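Local coordinates for protein pyridoxine 4-oxidase (Mesorhizobium loti, PDB 4HA6) that oxidises pyridoxine at its 4-hydroxymethyl group with FAD as cofactor, as a flavoprotein oxidase of the GMC oxidoreductase family, at residues I158-L169 / E176-S184; R220-V228 / L467-V475. All blocks are in the same frame, centred on the assembly; numbering follows the deposited sequence.

In the fold
Following the chain from the N terminus, interaction 1 comes first: helix 152-163 runs into the loop that follows it, and residues 158-169 are met again by 176-184 after only six intervening residues, which closes a short local loop beside strand 314-320. Interaction 2 opens later and spans far more sequence. It brings the hairpin of strands 217-224 and 227-235 against residues 467-475, with 238 residues between the segments; the last three residues of 467-475 form one edge strand, 473-475, of the parallel sheet of the FAD-binding domain. The two contacts follow in series, neither nested nor crossed, and lie on opposite sides of the chain's centre, their centres about 47 Å apart.

Interaction 1. Residues I158-L169 / E176-S184; sequences IEAGASLGLPRL and EMIGVTPNS. With GOL (glycerol), chain I.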
ATOM      1  N   ILE A 158      -6.577  15.492 -17.599  1.00  5.92           N
ATOM      2  CA  ILE A 158      -7.950  15.157 -17.227  1.00 10.82           C
ATOM      3  C   ILE A 158      -8.888  15.421 -18.404  1.00 13.78           C
ATOM      4  O   ILE A 158      -9.741  14.589 -18.716  1.00  9.99           O
ATOM      5  CB  ILE A 158      -8.366  15.904 -15.931  1.00 12.45           C
ATOM      6  CG1 ILE A 158      -7.754  15.199 -14.714  1.00  9.38           C
ATOM      7  CG2 ILE A 158      -9.889  15.962 -15.756  1.00 10.47           C
ATOM      8  CD1 ILE A 158      -7.909  15.950 -13.420  1.00  3.45           C
ATOM      9  N   GLU A 159      -8.697  16.556 -19.074  1.00 10.43           N
ATOM     10  CA  GLU A 159      -9.460  16.889 -20.281  1.00  9.80           C
ATOM     11  C   GLU A 159      -9.253  15.880 -21.413  1.00 14.32           C
ATOM     12  O   GLU A 159     -10.190  15.537 -22.131  1.00 13.24           O
ATOM     13  CB  GLU A 159      -9.076  18.283 -20.781  1.00 10.40           C
ATOM     14  CG  GLU A 159      -9.665  19.411 -19.953  1.00 19.21           C
ATOM     15  CD  GLU A 159     -11.181  19.414 -19.998  1.00 30.74           C
ATOM     16  OE1 GLU A 159     -11.752  19.015 -21.041  1.00 25.03           O
ATOM     17  OE2 GLU A 159     -11.797  19.808 -18.990  1.00 28.95           O
ATOM     18  N   ALA A 160      -8.015  15.423 -21.584  1.00  7.94           N
ATOM     19  CA  ALA A 160      -7.715  14.441 -22.619  1.00  9.07           C
ATOM     20  C   ALA A 160      -8.491  13.157 -22.360  1.00  8.64           C
ATOM     21  O   ALA A 160      -9.146  12.625 -23.257  1.00 11.87           O
ATOM     22  CB  ALA A 160      -6.213  14.168 -22.673  1.00  8.95           C
ATOM     23  N   GLY A 161      -8.415  12.661 -21.128  1.00  7.08           N
ATOM     24  CA  GLY A 161      -9.197  11.502 -20.736  1.00  7.36           C
ATOM     25  C   GLY A 161     -10.702  11.692 -20.902  1.00  9.23           C
ATOM     26  O   GLY A 161     -11.400  10.796 -21.373  1.00  8.76           O
ATOM     27  N   ALA A 162     -11.198  12.855 -20.495  1.00 12.01           N
ATOM     28  CA  ALA A 162     -12.622  13.166 -20.588  1.00 15.74           C
ATOM     29  C   ALA A 162     -13.104  13.197 -22.036  1.00  8.02           C
ATOM     30  O   ALA A 162     -14.221  12.771 -22.330  1.00 19.70           O
ATOM     31  CB  ALA A 162     -12.928  14.490 -19.882  1.00 10.48           C
ATOM     32  N   SER A 163     -12.267  13.703 -22.937  1.00 13.15           N
ATOM     33  CA  SER A 163     -12.629  13.757 -24.349  0.58 14.40           C
ATOM     34  C   SER A 163     -12.749  12.353 -24.928  1.00 15.48           C
ATOM     35  O   SER A 163     -13.498  12.132 -25.887  1.00 10.57           O
ATOM     36  CB  SER A 163     -11.609  14.569 -25.145  0.58 15.13           C
ATOM     37  OG  SER A 163     -10.370  13.889 -25.243  0.58 14.51           O
ATOM     38  N   LEU A 164     -12.028  11.402 -24.335  1.00 10.77           N
ATOM     39  CA  LEU A 164     -12.028  10.037 -24.850  1.00  9.19           C
ATOM     40  C   LEU A 164     -13.267   9.261 -24.406  1.00 11.22           C
ATOM     41  O   LEU A 164     -13.519   8.157 -24.886  1.00 12.58           O
ATOM     42  CB  LEU A 164     -10.745   9.312 -24.444  1.00 12.71           C
ATOM     43  CG  LEU A 164      -9.546   9.740 -25.284  1.00  8.13           C
ATOM     44  CD1 LEU A 164      -8.199   9.351 -24.655  1.00  8.80           C
ATOM     45  CD2 LEU A 164      -9.671   9.135 -26.684  1.00  6.72           C
ATOM     46  N   GLY A 165     -14.054   9.843 -23.507  1.00 10.72           N
ATOM     47  CA  GLY A 165     -15.232   9.156 -23.011  1.00 13.51           C
ATOM     48  C   GLY A 165     -15.245   8.885 -21.518  1.00  9.97           C
ATOM     49  O   GLY A 165     -16.285   8.515 -20.979  1.00 20.69           O
ATOM     50  N   LEU A 166     -14.110   9.059 -20.839  1.00 12.20           N
ATOM     51  CA  LEU A 166     -14.068   8.817 -19.393  1.00 12.54           C
ATOM     52  C   LEU A 166     -14.909   9.840 -18.628  1.00 16.03           C
ATOM     53  O   LEU A 166     -14.757  11.043 -18.821  1.00 13.40           O
ATOM     54  CB  LEU A 166     -12.626   8.847 -18.875  1.00  5.73           C
ATOM     55  CG  LEU A 166     -11.723   7.678 -19.266  1.00 14.18           C
ATOM     56  CD1 LEU A 166     -10.264   8.026 -18.996  1.00  8.34           C
ATOM     57  CD2 LEU A 166     -12.120   6.410 -18.505  1.00 15.45           C
ATOM     58  N   PRO A 167     -15.790   9.364 -17.737  1.00 11.95           N
ATOM     59  CA  PRO A 167     -16.622  10.293 -16.960  1.00 11.46           C
ATOM     60  C   PRO A 167     -15.824  11.086 -15.919  1.00 19.52           C
ATOM     61  O   PRO A 167     -14.779  10.638 -15.413  1.00 13.79           O
ATOM     62  CB  PRO A 167     -17.642   9.370 -16.277  1.00 15.85           C
ATOM     63  CG  PRO A 167     -16.968   8.024 -16.223  1.00  9.14           C
ATOM     64  CD  PRO A 167     -16.121   7.951 -17.469  1.00 14.53           C
ATOM     65  N   ARG A 168     -16.313  12.278 -15.608  1.00 12.31           N
ATOM     66  CA  ARG A 168     -15.655  13.117 -14.622  1.00 12.25           C
ATOM     67  C   ARG A 168     -16.132  12.747 -13.222  1.00 11.91           C
ATOM     68  O   ARG A 168     -17.329  12.791 -12.924  1.00 19.34           O
ATOM     69  CB  ARG A 168     -15.930  14.596 -14.902  1.00 27.62           C
ATOM     70  CG  ARG A 168     -14.714  15.364 -15.390  1.00 28.45           C
ATOM     71  CD  ARG A 168     -14.793  16.856 -15.035  1.00 50.49           C
ATOM     72  NE  ARG A 168     -13.633  17.588 -15.542  1.00 38.64           N
ATOM     73  CZ  ARG A 168     -13.453  17.883 -16.828  1.00 43.53           C
ATOM     74  NH1 ARG A 168     -14.351  17.503 -17.729  1.00 29.13           N
ATOM     75  NH2 ARG A 168     -12.372  18.545 -17.220  1.00 36.99           N
ATOM     76  N   LEU A 169     -15.189  12.369 -12.368  1.00 10.77           N
ATOM     77  CA  LEU A 169     -15.510  11.936 -11.019  1.00  9.73           C
ATOM     78  C   LEU A 169     -15.072  13.007 -10.028  1.00 12.24           C
ATOM     79  O   LEU A 169     -14.249  13.868 -10.351  1.00 10.83           O
ATOM     80  CB  LEU A 169     -14.772  10.635 -10.701  1.00 16.53           C
ATOM     81  CG  LEU A 169     -14.950   9.413 -11.611  1.00 12.13           C
ATOM     82  CD1 LEU A 169     -14.009   8.284 -11.184  1.00  7.79           C
ATOM     83  CD2 LEU A 169     -16.382   8.933 -11.586  1.00  5.28           C
ATOM     84  N   GLU A 176     -17.701   4.359  -7.676  1.00  8.44           N
ATOM     85  CA  GLU A 176     -17.342   4.468  -9.089  1.00 12.09           C
ATOM     86  C   GLU A 176     -15.896   4.939  -9.183  1.00 12.98           C
ATOM     87  O   GLU A 176     -15.569   6.039  -8.728  1.00  9.03           O
ATOM     88  CB  GLU A 176     -18.261   5.461  -9.815  1.00 11.22           C
ATOM     89  CG  GLU A 176     -17.952   5.608 -11.312  1.00 18.12           C
ATOM     90  CD  GLU A 176     -18.955   6.481 -12.047  1.00 33.34           C
ATOM     91  OE1 GLU A 176     -18.802   6.670 -13.282  1.00 24.41           O
ATOM     92  OE2 GLU A 176     -19.893   6.983 -11.384  1.00 30.90           O
ATOM     93  N   MET A 177     -15.032   4.119  -9.775  1.00  8.28           N
ATOM     94  CA  MET A 177     -13.597   4.403  -9.762  1.00 11.40           C
ATOM     95  C   MET A 177     -13.029   4.682 -11.165  1.00 10.68           C
ATOM     96  O   MET A 177     -12.016   5.380 -11.316  1.00  7.44           O
ATOM     97  CB  MET A 177     -12.864   3.255  -9.041  1.00  8.89           C
ATOM     98  CG  MET A 177     -11.368   3.375  -8.985  1.00  5.24           C
ATOM     99  SD  MET A 177     -10.730   2.275  -7.688  1.00  7.30           S
ATOM    100  CE  MET A 177      -8.973   2.653  -7.772  1.00  5.68           C
ATOM    101  N   ILE A 178     -13.698   4.169 -12.194  1.00 10.70           N
ATOM    102  CA  ILE A 178     -13.303   4.454 -13.577  1.00  6.58           C
ATOM    103  C   ILE A 178     -13.764   5.852 -13.953  1.00 13.25           C
ATOM    104  O   ILE A 178     -14.941   6.184 -13.789  1.00  8.82           O
ATOM    105  CB  ILE A 178     -13.927   3.452 -14.573  1.00 10.50           C
ATOM    106  CG1 ILE A 178     -13.170   2.123 -14.547  1.00  8.84           C
ATOM    107  CG2 ILE A 178     -13.913   4.003 -15.983  1.00  4.29           C
ATOM    108  CD1 ILE A 178     -13.756   1.089 -15.475  1.00  7.42           C
ATOM    109  N   GLY A 179     -12.845   6.671 -14.459  1.00  8.63           N
ATOM    110  CA  GLY A 179     -13.183   8.038 -14.844  1.00  7.36           C
ATOM    111  C   GLY A 179     -11.946   8.915 -14.773  1.00 12.34           C
ATOM    112  O   GLY A 179     -10.828   8.390 -14.730  1.00  7.84           O
ATOM    113  N   VAL A 180     -12.135  10.237 -14.776  1.00 12.47           N
ATOM    114  CA  VAL A 180     -11.018  11.172 -14.641  1.00 14.32           C
ATOM    115  C   VAL A 180     -11.271  12.102 -13.454  1.00  9.62           C
ATOM    116  O   VAL A 180     -12.413  12.502 -13.217  1.00  8.98           O
ATOM    117  CB  VAL A 180     -10.757  11.985 -15.936  1.00 16.91           C
ATOM    118  CG1 VAL A 180     -10.236  11.082 -17.048  1.00 14.03           C
ATOM    119  CG2 VAL A 180     -12.015  12.720 -16.383  1.00 11.01           C
ATOM    120  N   THR A 181     -10.214  12.406 -12.693  1.00  5.37           N
ATOM    121  CA  THR A 181     -10.337  13.191 -11.463  1.00  9.15           C
ATOM    122  C   THR A 181      -8.953  13.408 -10.876  1.00  9.74           C
ATOM    123  O   THR A 181      -8.072  12.558 -11.035  1.00 11.36           O
ATOM    124  CB  THR A 181     -11.245  12.476 -10.402  1.00 11.42           C
ATOM    125  OG1 THR A 181     -11.350  13.264  -9.203  1.00  7.16           O
ATOM    126  CG2 THR A 181     -10.684  11.118 -10.041  1.00  7.41           C
ATOM    127  N   PRO A 182      -8.741  14.555 -10.208  1.00 10.92           N
ATOM    128  CA  PRO A 182      -7.534  14.648  -9.379  1.00 12.60           C
ATOM    129  C   PRO A 182      -7.614  13.603  -8.270  1.00 12.23           C
ATOM    130  O   PRO A 182      -8.717  13.342  -7.777  1.00 10.09           O
ATOM    131  CB  PRO A 182      -7.639  16.049  -8.750  1.00 11.92           C
ATOM    132  CG  PRO A 182      -8.585  16.813  -9.627  1.00  9.93           C
ATOM    133  CD  PRO A 182      -9.547  15.791 -10.181  1.00 12.34           C
ATOM    134  N   ASN A 183      -6.484  13.014  -7.885  1.00  6.45           N
ATOM    135  CA  ASN A 183      -6.468  12.097  -6.750  1.00  8.08           C
ATOM    136  C   ASN A 183      -6.890  12.802  -5.474  1.00  9.17           C
ATOM    137  O   ASN A 183      -6.465  13.927  -5.221  1.00  9.06           O
ATOM    138  CB  ASN A 183      -5.064  11.525  -6.539  1.00 11.11           C
ATOM    139  CG  ASN A 183      -4.522  10.832  -7.775  1.00  9.73           C
ATOM    140  OD1 ASN A 183      -5.285  10.329  -8.590  1.00  9.34           O
ATOM    141  ND2 ASN A 183      -3.199  10.813  -7.920  1.00  8.30           N
ATOM    142  N   SER A 184      -7.726  12.149  -4.672  1.00  7.76           N
ATOM    143  CA  SER A 184      -7.978  12.616  -3.314  1.00  8.55           C
ATOM    144  C   SER A 184      -6.706  12.398  -2.508  1.00 11.17           C
ATOM    145  O   SER A 184      -5.971  11.439  -2.771  1.00  7.06           O
ATOM    146  CB  SER A 184      -9.148  11.856  -2.684  1.00  8.40           C
ATOM    147  OG  SER A 184     -10.338  12.019  -3.459  1.00 14.54           O
TER
HETATM  148  C1  GOL I 608     -20.217  10.157 -11.938  1.00 46.19           C
HETATM  149  O1  GOL I 608     -19.633  10.952 -12.954  1.00 39.75           O
HETATM  150  C2  GOL I 608     -21.557   9.612 -12.430  1.00 55.67           C
HETATM  151  O2  GOL I 608     -21.347   8.556 -13.347  1.00 55.49           O
HETATM  152  C3  GOL I 608     -22.406   9.134 -11.253  1.00 51.95           C
HETATM  153  O3  GOL I 608     -23.531   9.976 -11.109  1.00 52.63           O
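Two backbone hydrogen bonds join the segments around Arg168 and Val180: Val180 N donates to Pro167 O (2.7 Å), and Leu169 N donates to Val180 O (2.9 Å) with an almost straight N-H...O angle of 177°. Next along, Thr181 OG1 bonds to Pro182 O and also receives Gly171 N from the connecting loop. At the outer end a glycerol, probably from the crystallisation liquor, bridges the segments, its O1 bonding to Arg168 O and its O2 to Glu176 OE2, each at 2.9 Å. The motif is a single parallel beta bridge, in which Val180 uses both its N and its O on the residues flanking Arg168. It follows a helix closed by a Schellman motif, in which Gly165 takes positive phi, after which 167-169 runs parallel to 179-181. Against the last turns of the helix, Val180 packs with both methyls: CG1 meets Leu166 CD1 at 3.6 Å, the side chains crossing at about a right angle, while CG2 faces Ile158 CG2 and Ala162 CB. With CG1 beside its backbone N (chi1 -78°), Ile158 carries CD1 to within 3.6 Å of Pro182 CD. Leu169 divides its branches, CD1 lying 3.5 Å from Ile178 O and CD2 resting 3.6 Å from Glu176 CD on the extended acidic side chain.

Interaction 2. Residues R220-V228 / L467-V475; sequences RLKLEGNQV and LKALDNLFV
Asn472 grips the backbone of Val228 with both ends of its amide. OD1 accepts Val228 N at 2.8 Å, the donor lying in the carbonyl plane on a lone pair, and ND2 donates to Val228 O at 2.9 Å with an angle of 172°. A chi1 of 68°, which sets CG between the backbone N and the carbonyl carbon, turns the amide toward Val228. ND2 also bonds to Asp245 O, so three hydrogen bonds, two from ND2 and one to OD1, fix the amide's rotation. On the buried side, Leu221 CD1 and Leu473 CD2 meet tip to tip at 4.0 Å, Val228 CG2 lies 3.9 Å from Leu473 CB, and Leu470 CD1 packs against Val228 CG2 (4.1 Å) and Leu223 CD1; Leu260 of helix 252-262 touches Leu221 and Leu473. The exposed side, at the type II' turn Glu224-Gln227, instead meets through backbone and polar side chains: Asp471 N donates to Asn226 O at 2.8 Å, Asp471 OD1 lies 3.5 Å from Asn226 CB, and Gln227 crosses Asn472 at about a right angle. The hairpin is thus secured by a buried side-chain amide standing in for a strand's peptide group, its polar atoms met by backbone partners beside a leucine-valine cluster, together with one backbone bond at the turn.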
ATOM      1  N   ARG A 220      11.000 -12.536  18.053  1.00 11.02           N
ATOM      2  CA  ARG A 220      10.303 -13.817  18.085  0.52  7.27           C
ATOM      3  C   ARG A 220       9.066 -13.726  18.969  1.00 10.80           C
ATOM      4  O   ARG A 220       9.051 -12.974  19.960  1.00 10.19           O
ATOM      5  CB  ARG A 220      11.223 -14.916  18.654  0.52 10.91           C
ATOM      6  CG  ARG A 220      12.469 -15.233  17.827  0.52 13.27           C
ATOM      7  CD  ARG A 220      13.338 -16.338  18.467  0.52 17.80           C
ATOM      8  NE  ARG A 220      14.297 -15.827  19.451  0.52 18.25           N
ATOM      9  CZ  ARG A 220      15.540 -16.288  19.598  0.52 16.79           C
ATOM     10  NH1 ARG A 220      15.987 -17.266  18.821  0.52 12.93           N
ATOM     11  NH2 ARG A 220      16.339 -15.767  20.518  0.52 17.35           N
ATOM     12  N   LEU A 221       8.040 -14.506  18.623  1.00  7.15           N
ATOM     13  CA  LEU A 221       6.895 -14.724  19.499  1.00  8.40           C
ATOM     14  C   LEU A 221       7.130 -16.078  20.139  1.00 13.37           C
ATOM     15  O   LEU A 221       7.479 -17.041  19.447  1.00 12.61           O
ATOM     16  CB  LEU A 221       5.591 -14.787  18.705  1.00 11.73           C
ATOM     17  CG  LEU A 221       5.353 -13.619  17.760  1.00 11.14           C
ATOM     18  CD1 LEU A 221       4.177 -13.895  16.848  1.00  6.05           C
ATOM     19  CD2 LEU A 221       5.135 -12.359  18.576  1.00  7.97           C
ATOM     20  N   LYS A 222       6.934 -16.162  21.451  1.00  7.23           N
ATOM     21  CA  LYS A 222       7.159 -17.414  22.155  1.00  5.85           C
ATOM     22  C   LYS A 222       5.835 -18.101  22.477  1.00 11.13           C
ATOM     23  O   LYS A 222       4.871 -17.467  22.938  1.00  8.01           O
ATOM     24  CB  LYS A 222       8.001 -17.178  23.407  1.00 18.31           C
ATOM     25  CG  LYS A 222       9.405 -16.670  23.092  1.00 24.76           C
ATOM     26  CD  LYS A 222      10.271 -16.562  24.357  1.00 43.96           C
ATOM     27  CE  LYS A 222      11.743 -16.309  24.021  1.00 57.03           C
ATOM     28  NZ  LYS A 222      12.597 -16.295  25.255  1.00 56.09           N
ATOM     29  N   LEU A 223       5.788 -19.399  22.199  1.00  9.26           N
ATOM     30  CA  LEU A 223       4.547 -20.156  22.291  1.00 12.54           C
ATOM     31  C   LEU A 223       4.466 -21.036  23.535  1.00 16.90           C
ATOM     32  O   LEU A 223       5.477 -21.519  24.048  1.00 18.21           O
ATOM     33  CB  LEU A 223       4.370 -21.042  21.050  1.00  8.90           C
ATOM     34  CG  LEU A 223       3.776 -20.457  19.765  1.00 18.04           C
ATOM     35  CD1 LEU A 223       4.098 -18.988  19.601  1.00 12.45           C
ATOM     36  CD2 LEU A 223       4.235 -21.262  18.550  1.00  3.68           C
ATOM     37  N   GLU A 224       3.236 -21.254  23.981  1.00 14.40           N
ATOM     38  CA  GLU A 224       2.920 -22.218  25.013  1.00 24.35           C
ATOM     39  C   GLU A 224       1.587 -22.834  24.609  1.00 19.20           C
ATOM     40  O   GLU A 224       0.557 -22.159  24.644  1.00 23.82           O
ATOM     41  CB  GLU A 224       2.800 -21.517  26.370  1.00 22.25           C
ATOM     42  CG  GLU A 224       2.455 -22.441  27.531  1.00 40.76           C
ATOM     43  CD  GLU A 224       2.649 -21.771  28.883  1.00 53.65           C
ATOM     44  OE1 GLU A 224       2.066 -20.685  29.114  1.00 42.21           O
ATOM     45  OE2 GLU A 224       3.397 -22.333  29.713  1.00 55.64           O
ATOM     46  N   GLY A 225       1.604 -24.106  24.213  1.00 14.71           N
ATOM     47  CA  GLY A 225       0.409 -24.741  23.688  1.00 11.12           C
ATOM     48  C   GLY A 225      -0.113 -24.011  22.454  1.00 21.77           C
ATOM     49  O   GLY A 225       0.641 -23.727  21.519  1.00 13.81           O
ATOM     50  N   ASN A 226      -1.403 -23.691  22.446  1.00 17.08           N
ATOM     51  CA  ASN A 226      -1.984 -22.991  21.302  1.00 14.40           C
ATOM     52  C   ASN A 226      -2.054 -21.481  21.467  1.00 18.58           C
ATOM     53  O   ASN A 226      -2.896 -20.825  20.849  1.00 15.86           O
ATOM     54  CB  ASN A 226      -3.368 -23.530  20.990  1.00 12.59           C
ATOM     55  CG  ASN A 226      -3.335 -24.981  20.579  1.00 30.35           C
ATOM     56  OD1 ASN A 226      -2.402 -25.424  19.904  1.00 25.53           O
ATOM     57  ND2 ASN A 226      -4.346 -25.738  20.993  1.00 25.77           N
ATOM     58  N   GLN A 227      -1.159 -20.927  22.282  1.00 14.42           N
ATOM     59  CA  GLN A 227      -1.137 -19.487  22.500  1.00 13.35           C
ATOM     60  C   GLN A 227       0.260 -18.906  22.414  1.00  7.66           C
ATOM     61  O   GLN A 227       1.251 -19.592  22.721  1.00  7.75           O
ATOM     62  CB  GLN A 227      -1.704 -19.171  23.880  1.00 24.65           C
ATOM     63  CG  GLN A 227      -3.190 -19.423  24.018  1.00 35.37           C
ATOM     64  CD  GLN A 227      -3.722 -18.886  25.323  1.00 33.45           C
ATOM     65  OE1 GLN A 227      -3.210 -19.217  26.389  1.00 45.38           O
ATOM     66  NE2 GLN A 227      -4.738 -18.035  25.247  1.00 42.88           N
ATOM     67  N   VAL A 228       0.334 -17.643  21.990  1.00 10.06           N
ATOM     68  CA  VAL A 228       1.545 -16.852  22.154  1.00  5.22           C
ATOM     69  C   VAL A 228       1.595 -16.406  23.616  1.00 15.34           C
ATOM     70  O   VAL A 228       0.644 -15.776  24.113  1.00 14.06           O
ATOM     71  CB  VAL A 228       1.551 -15.585  21.286  1.00 12.52           C
ATOM     72  CG1 VAL A 228       2.779 -14.749  21.622  1.00 12.28           C
ATOM     73  CG2 VAL A 228       1.537 -15.929  19.782  1.00  4.03           C
ATOM     74  N   LEU A 467      -4.732 -15.877  13.331  1.00  4.73           N
ATOM     75  CA  LEU A 467      -3.888 -16.938  12.776  1.00  7.31           C
ATOM     76  C   LEU A 467      -4.549 -18.279  13.078  1.00 11.66           C
ATOM     77  O   LEU A 467      -4.847 -18.568  14.241  1.00  9.32           O
ATOM     78  CB  LEU A 467      -2.495 -16.921  13.405  1.00 10.65           C
ATOM     79  CG  LEU A 467      -1.568 -17.887  12.663  1.00  9.60           C
ATOM     80  CD1 LEU A 467      -0.691 -17.098  11.739  1.00  2.96           C
ATOM     81  CD2 LEU A 467      -0.747 -18.734  13.618  1.00 10.09           C
ATOM     82  N   LYS A 468      -4.799 -19.084  12.046  1.00  9.81           N
ATOM     83  CA  LYS A 468      -5.636 -20.278  12.205  1.00 14.64           C
ATOM     84  C   LYS A 468      -5.086 -21.294  13.221  1.00 14.74           C
ATOM     85  O   LYS A 468      -5.846 -22.043  13.823  1.00 17.24           O
ATOM     86  CB  LYS A 468      -5.911 -20.942  10.846  1.00 11.39           C
ATOM     87  CG  LYS A 468      -6.741 -20.075   9.889  1.00 18.58           C
ATOM     88  CD  LYS A 468      -7.463 -20.893   8.804  1.00  9.64           C
ATOM     89  CE  LYS A 468      -8.541 -20.031   8.128  1.00 11.29           C
ATOM     90  NZ  LYS A 468      -9.364 -20.761   7.108  1.00 11.60           N
ATOM     91  N   ALA A 469      -3.772 -21.307  13.432  1.00  8.93           N
ATOM     92  CA  ALA A 469      -3.178 -22.331  14.298  1.00  9.48           C
ATOM     93  C   ALA A 469      -3.100 -21.957  15.779  1.00 16.78           C
ATOM     94  O   ALA A 469      -2.662 -22.772  16.591  1.00 18.54           O
ATOM     95  CB  ALA A 469      -1.791 -22.740  13.779  1.00  5.68           C
ATOM     96  N   LEU A 470      -3.516 -20.738  16.134  1.00 10.13           N
ATOM     97  CA  LEU A 470      -3.382 -20.266  17.518  1.00 11.99           C
ATOM     98  C   LEU A 470      -4.616 -19.498  18.021  1.00 12.95           C
ATOM     99  O   LEU A 470      -5.431 -19.024  17.230  1.00 11.15           O
ATOM    100  CB  LEU A 470      -2.137 -19.392  17.657  1.00  5.33           C
ATOM    101  CG  LEU A 470      -0.788 -20.085  17.451  1.00 12.83           C
ATOM    102  CD1 LEU A 470       0.346 -19.101  17.516  1.00  4.72           C
ATOM    103  CD2 LEU A 470      -0.572 -21.178  18.462  1.00 12.38           C
ATOM    104  N   ASP A 471      -4.745 -19.363  19.337  1.00 16.15           N
ATOM    105  CA  ASP A 471      -5.941 -18.744  19.912  1.00 14.58           C
ATOM    106  C   ASP A 471      -5.869 -17.223  20.127  1.00 14.59           C
ATOM    107  O   ASP A 471      -6.893 -16.535  20.132  1.00 15.51           O
ATOM    108  CB  ASP A 471      -6.299 -19.427  21.238  1.00 18.16           C
ATOM    109  CG  ASP A 471      -6.560 -20.914  21.081  1.00 26.76           C
ATOM    110  OD1 ASP A 471      -6.194 -21.671  22.007  1.00 29.44           O
ATOM    111  OD2 ASP A 471      -7.124 -21.326  20.039  1.00 23.50           O
ATOM    112  N   ASN A 472      -4.674 -16.683  20.319  1.00 10.95           N
ATOM    113  CA  ASN A 472      -4.598 -15.299  20.767  1.00 10.95           C
ATOM    114  C   ASN A 472      -3.678 -14.441  19.918  1.00  9.99           C
ATOM    115  O   ASN A 472      -3.161 -13.426  20.406  1.00  7.80           O
ATOM    116  CB  ASN A 472      -4.154 -15.239  22.231  1.00 12.60           C
ATOM    117  CG  ASN A 472      -2.729 -15.687  22.411  1.00 12.43           C
ATOM    118  OD1 ASN A 472      -2.175 -16.402  21.564  1.00  7.62           O
ATOM    119  ND2 ASN A 472      -2.112 -15.261  23.506  1.00 10.84           N
ATOM    120  N   LEU A 473      -3.477 -14.844  18.659  1.00  4.83           N
ATOM    121  CA  LEU A 473      -2.627 -14.090  17.737  1.00  9.77           C
ATOM    122  C   LEU A 473      -3.389 -13.644  16.498  1.00  6.57           C
ATOM    123  O   LEU A 473      -4.006 -14.452  15.803  1.00  6.08           O
ATOM    124  CB  LEU A 473      -1.399 -14.921  17.340  1.00 12.17           C
ATOM    125  CG  LEU A 473      -0.438 -14.363  16.285  1.00 10.16           C
ATOM    126  CD1 LEU A 473       0.230 -13.100  16.761  1.00  6.84           C
ATOM    127  CD2 LEU A 473       0.608 -15.412  15.946  1.00 12.92           C
ATOM    128  N   PHE A 474      -3.322 -12.349  16.210  1.00  5.98           N
ATOM    129  CA  PHE A 474      -4.032 -11.792  15.067  1.00  4.64           C
ATOM    130  C   PHE A 474      -3.048 -11.098  14.118  1.00  9.37           C
ATOM    131  O   PHE A 474      -1.969 -10.665  14.537  1.00  9.41           O
ATOM    132  CB  PHE A 474      -5.134 -10.841  15.560  1.00  9.19           C
ATOM    133  CG  PHE A 474      -6.054 -11.474  16.586  1.00 10.15           C
ATOM    134  CD1 PHE A 474      -7.257 -12.057  16.197  1.00  8.53           C
ATOM    135  CD2 PHE A 474      -5.690 -11.524  17.932  1.00  8.43           C
ATOM    136  CE1 PHE A 474      -8.096 -12.665  17.132  1.00  6.65           C
ATOM    137  CE2 PHE A 474      -6.527 -12.123  18.871  1.00 12.46           C
ATOM    138  CZ  PHE A 474      -7.727 -12.690  18.466  1.00  8.78           C
ATOM    139  N   VAL A 475      -3.391 -11.048  12.834  1.00  7.44           N
ATOM    140  CA  VAL A 475      -2.577 -10.341  11.849  1.00  6.66           C
ATOM    141  C   VAL A 475      -3.456  -9.260  11.218  1.00  6.59           C
ATOM    142  O   VAL A 475      -4.461  -9.562  10.570  1.00  9.99           O
ATOM    143  CB  VAL A 475      -2.011 -11.284  10.784  1.00 14.94           C
ATOM    144  CG1 VAL A 475      -1.101 -10.511   9.851  1.00  8.06           C
ATOM    145  CG2 VAL A 475      -1.240 -12.459  11.446  1.00  5.52           C
TER